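Local coordinates for beta-galacturonidase (Eisenbergiella tayi, PDB 6NCW), which probably cleaves terminal beta-linked galacturonic acid from glycosides as a glycoside hydrolase family 2 enzyme, and binds alpha-D-galacturonate, at residues I357-H367 against Q393-R404. Numbering follows the deposited sequence.
Sequences IREMITAHYNH and QYELIKSLDPYR
I357 packs as a knob into the hole formed by Q393, L396, I397 and L400. Its CG2 branch lies anti to the backbone N and meets L396 CD2 at 3.9 Å. Its CD1, at the end of the other branch, reaches Q393 CB at 3.7 Å. One turn on, I361 repeats the split: its side chain crosses that of I397 at about a right angle, CD1 meeting I397 CG2, and CG2 rests on L400 CB. The axes of 357-364 and 393-400 come within 10.2 Å, 26° from parallel. The side at R358 is looser and partly exposed. The R358 guanidinium forms a salt bridge with D355, and NH1 comes only within 4.1 Å of L396 CD1. Toward Y365 and R404, both buried, the contact turns polar. R404, extended from CG to NE, grips Y365 O with NH1 and NH2, both at 3.0 Å. NH2 also bonds H367 O weakly. D401 OD1 takes NH1 in a salt bridge, helping fix the guanidinium, and accepts from W373 NE1. D401 OD2 accepts from Y403 N, an Asx turn, and from R404 N, an Asx motif. The Y365 hydroxyl bonds T158 and touches the exposed Y403's ring edge. Helices 349-364 and 384-400 thus pack side by side outside the TIM barrel, W373 of strand 370-374 touching I361, I397 and R404.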
# COMPACT_ATOMS: atom_id res chain seq x y z
N ILE A 357 29.97 26.84 -11.37
CA ILE A 357 31.28 26.37 -10.91
C ILE A 357 31.97 27.43 -10.06
O ILE A 357 32.50 27.14 -8.98
CB ILE A 357 32.13 25.97 -12.12
CG1 ILE A 357 31.49 24.76 -12.83
CG2 ILE A 357 33.59 25.70 -11.69
CD1 ILE A 357 32.37 24.21 -13.93
N ARG A 358 32.00 28.68 -10.53
CA ARG A 358 32.67 29.74 -9.77
C ARG A 358 32.07 29.87 -8.38
O ARG A 358 32.79 29.90 -7.37
CB ARG A 358 32.57 31.07 -10.51
CG ARG A 358 33.62 31.24 -11.59
CD ARG A 358 33.51 32.63 -12.23
NE ARG A 358 32.32 32.73 -13.07
CZ ARG A 358 32.31 32.44 -14.37
NH1 ARG A 358 33.43 32.06 -14.98
NH2 ARG A 358 31.18 32.54 -15.06
N GLU A 359 30.73 29.93 -8.30
CA GLU A 359 30.08 30.12 -7.01
C GLU A 359 30.26 28.91 -6.11
O GLU A 359 30.50 29.06 -4.90
CB GLU A 359 28.61 30.44 -7.23
CG GLU A 359 28.40 31.83 -7.86
CD GLU A 359 26.93 32.07 -8.21
OE1 GLU A 359 26.55 33.24 -8.42
OE2 GLU A 359 26.16 31.09 -8.26
N MET A 360 30.18 27.70 -6.68
CA MET A 360 30.32 26.47 -5.92
C MET A 360 31.70 26.38 -5.27
O MET A 360 31.81 26.15 -4.06
CB MET A 360 30.06 25.27 -6.84
CG MET A 360 30.59 23.93 -6.40
SD MET A 360 30.22 22.63 -7.65
CE MET A 360 31.50 22.85 -8.90
N ILE A 361 32.77 26.55 -6.04
CA ILE A 361 34.10 26.34 -5.47
C ILE A 361 34.48 27.49 -4.55
O ILE A 361 35.05 27.27 -3.47
CB ILE A 361 35.15 26.10 -6.58
CG1 ILE A 361 34.82 24.80 -7.32
CG2 ILE A 361 36.55 26.01 -5.98
CD1 ILE A 361 35.79 24.44 -8.43
N THR A 362 34.15 28.73 -4.93
CA THR A 362 34.45 29.85 -4.04
C THR A 362 33.79 29.67 -2.68
O THR A 362 34.40 29.92 -1.64
CB THR A 362 34.01 31.17 -4.69
OG1 THR A 362 34.64 31.29 -5.97
CG2 THR A 362 34.41 32.37 -3.83
N ALA A 363 32.55 29.16 -2.66
CA ALA A 363 31.82 29.04 -1.40
C ALA A 363 32.26 27.82 -0.60
O ALA A 363 32.32 27.88 0.64
CB ALA A 363 30.32 28.97 -1.69
N HIS A 364 32.59 26.71 -1.28
CA HIS A 364 32.78 25.40 -0.66
C HIS A 364 34.23 24.98 -0.54
O HIS A 364 34.50 23.86 -0.09
CB HIS A 364 32.02 24.33 -1.46
CG HIS A 364 30.53 24.53 -1.48
ND1 HIS A 364 29.68 23.71 -2.18
CD2 HIS A 364 29.75 25.47 -0.89
CE1 HIS A 364 28.43 24.13 -2.02
NE2 HIS A 364 28.45 25.20 -1.24
N TYR A 365 35.17 25.86 -0.91
CA TYR A 365 36.59 25.49 -0.99
C TYR A 365 37.09 24.79 0.27
O TYR A 365 37.94 23.89 0.19
CB TYR A 365 37.43 26.75 -1.23
CG TYR A 365 38.88 26.42 -1.52
CD1 TYR A 365 39.33 26.28 -2.84
CD2 TYR A 365 39.79 26.23 -0.48
CE1 TYR A 365 40.66 25.96 -3.11
CE2 TYR A 365 41.11 25.91 -0.74
CZ TYR A 365 41.55 25.78 -2.05
OH TYR A 365 42.88 25.47 -2.30
N ASN A 366 36.60 25.20 1.44
CA ASN A 366 37.21 24.78 2.69
C ASN A 366 36.72 23.45 3.23
O ASN A 366 37.29 22.97 4.21
CB ASN A 366 36.99 25.86 3.76
CG ASN A 366 37.75 27.14 3.47
OD1 ASN A 366 38.89 27.09 3.02
ND2 ASN A 366 37.11 28.28 3.70
N HIS A 367 35.67 22.87 2.65
CA HIS A 367 35.05 21.68 3.24
C HIS A 367 35.97 20.48 3.11
O HIS A 367 36.21 20.03 1.99
CB HIS A 367 33.69 21.38 2.58
CG HIS A 367 32.60 22.31 3.01
ND1 HIS A 367 31.90 22.16 4.20
CD2 HIS A 367 32.10 23.43 2.43
CE1 HIS A 367 31.03 23.14 4.32
NE2 HIS A 367 31.13 23.92 3.26
N GLN A 393 35.39 23.71 -18.73
CA GLN A 393 34.96 23.66 -17.34
C GLN A 393 35.99 22.98 -16.46
O GLN A 393 36.20 23.39 -15.31
CB GLN A 393 33.59 22.97 -17.25
CG GLN A 393 32.54 23.73 -18.03
CD GLN A 393 31.14 23.16 -17.92
OE1 GLN A 393 30.79 22.51 -16.92
NE2 GLN A 393 30.34 23.40 -18.94
N TYR A 394 36.66 21.95 -16.98
CA TYR A 394 37.75 21.33 -16.24
C TYR A 394 38.86 22.33 -15.96
O TYR A 394 39.44 22.34 -14.86
CB TYR A 394 38.30 20.15 -17.03
CG TYR A 394 37.57 18.83 -16.85
CD1 TYR A 394 37.29 18.03 -17.95
CD2 TYR A 394 37.22 18.35 -15.59
CE1 TYR A 394 36.67 16.82 -17.81
CE2 TYR A 394 36.59 17.12 -15.44
CZ TYR A 394 36.31 16.36 -16.57
OH TYR A 394 35.70 15.13 -16.47
N GLU A 395 39.20 23.17 -16.96
CA GLU A 395 40.25 24.18 -16.75
C GLU A 395 39.77 25.30 -15.84
O GLU A 395 40.58 25.86 -15.09
CB GLU A 395 40.74 24.75 -18.08
CG GLU A 395 41.87 25.80 -17.96
CD GLU A 395 43.08 25.35 -17.12
OE1 GLU A 395 43.31 25.93 -16.03
OE2 GLU A 395 43.80 24.41 -17.54
N LEU A 396 38.48 25.64 -15.87
CA LEU A 396 37.95 26.58 -14.89
C LEU A 396 38.11 26.05 -13.47
O LEU A 396 38.54 26.78 -12.57
CB LEU A 396 36.48 26.88 -15.20
CG LEU A 396 35.74 27.86 -14.29
CD1 LEU A 396 36.39 29.27 -14.27
CD2 LEU A 396 34.28 27.96 -14.74
N ILE A 397 37.82 24.76 -13.25
CA ILE A 397 37.98 24.18 -11.91
C ILE A 397 39.43 24.29 -11.46
O ILE A 397 39.72 24.71 -10.33
CB ILE A 397 37.52 22.71 -11.90
CG1 ILE A 397 36.01 22.61 -12.10
CG2 ILE A 397 37.94 22.04 -10.61
CD1 ILE A 397 35.58 21.19 -12.24
N LYS A 398 40.37 23.89 -12.33
CA LYS A 398 41.78 23.91 -11.96
C LYS A 398 42.24 25.32 -11.58
O LYS A 398 43.02 25.49 -10.64
CB LYS A 398 42.63 23.37 -13.10
CG LYS A 398 44.11 23.20 -12.78
CD LYS A 398 44.84 22.61 -13.96
CE LYS A 398 46.06 21.80 -13.52
NZ LYS A 398 45.72 20.79 -12.46
N SER A 399 41.75 26.34 -12.29
CA SER A 399 42.16 27.70 -11.95
C SER A 399 41.63 28.12 -10.59
O SER A 399 42.22 29.00 -9.95
CB SER A 399 41.68 28.67 -13.02
OG SER A 399 40.31 29.00 -12.85
N LEU A 400 40.52 27.53 -10.13
CA LEU A 400 39.96 27.90 -8.84
C LEU A 400 40.43 27.00 -7.72
O LEU A 400 40.47 27.42 -6.56
CB LEU A 400 38.43 27.87 -8.88
CG LEU A 400 37.74 28.84 -9.83
CD1 LEU A 400 36.26 28.50 -9.97
CD2 LEU A 400 37.92 30.26 -9.35
N ASP A 401 40.78 25.75 -8.05
CA ASP A 401 41.22 24.78 -7.04
C ASP A 401 42.20 23.84 -7.71
O ASP A 401 41.82 22.82 -8.29
CB ASP A 401 40.03 24.03 -6.46
CG ASP A 401 40.45 22.94 -5.49
OD1 ASP A 401 39.56 22.40 -4.80
OD2 ASP A 401 41.67 22.65 -5.40
N PRO A 402 43.50 24.15 -7.65
CA PRO A 402 44.48 23.34 -8.37
C PRO A 402 44.82 22.01 -7.70
O PRO A 402 45.61 21.25 -8.27
CB PRO A 402 45.71 24.26 -8.42
CG PRO A 402 45.57 25.16 -7.24
CD PRO A 402 44.09 25.37 -7.06
N TYR A 403 44.23 21.68 -6.56
CA TYR A 403 44.68 20.54 -5.77
C TYR A 403 43.73 19.34 -5.79
O TYR A 403 44.20 18.20 -5.96
CB TYR A 403 44.94 20.99 -4.33
CG TYR A 403 45.90 22.17 -4.29
CD1 TYR A 403 45.48 23.44 -3.89
CD2 TYR A 403 47.22 22.01 -4.70
CE1 TYR A 403 46.37 24.51 -3.88
CE2 TYR A 403 48.11 23.08 -4.70
CZ TYR A 403 47.69 24.32 -4.29
OH TYR A 403 48.60 25.37 -4.30
N ARG A 404 42.42 19.54 -5.67
CA ARG A 404 41.50 18.41 -5.66
C ARG A 404 41.40 17.76 -7.04
O ARG A 404 41.45 18.43 -8.07
CB ARG A 404 40.10 18.84 -5.24
CG ARG A 404 39.89 19.09 -3.76
CD ARG A 404 38.48 19.61 -3.57
NE ARG A 404 38.05 19.75 -2.19
CZ ARG A 404 38.04 20.91 -1.53
NH1 ARG A 404 38.47 22.02 -2.12
NH2 ARG A 404 37.59 20.95 -0.28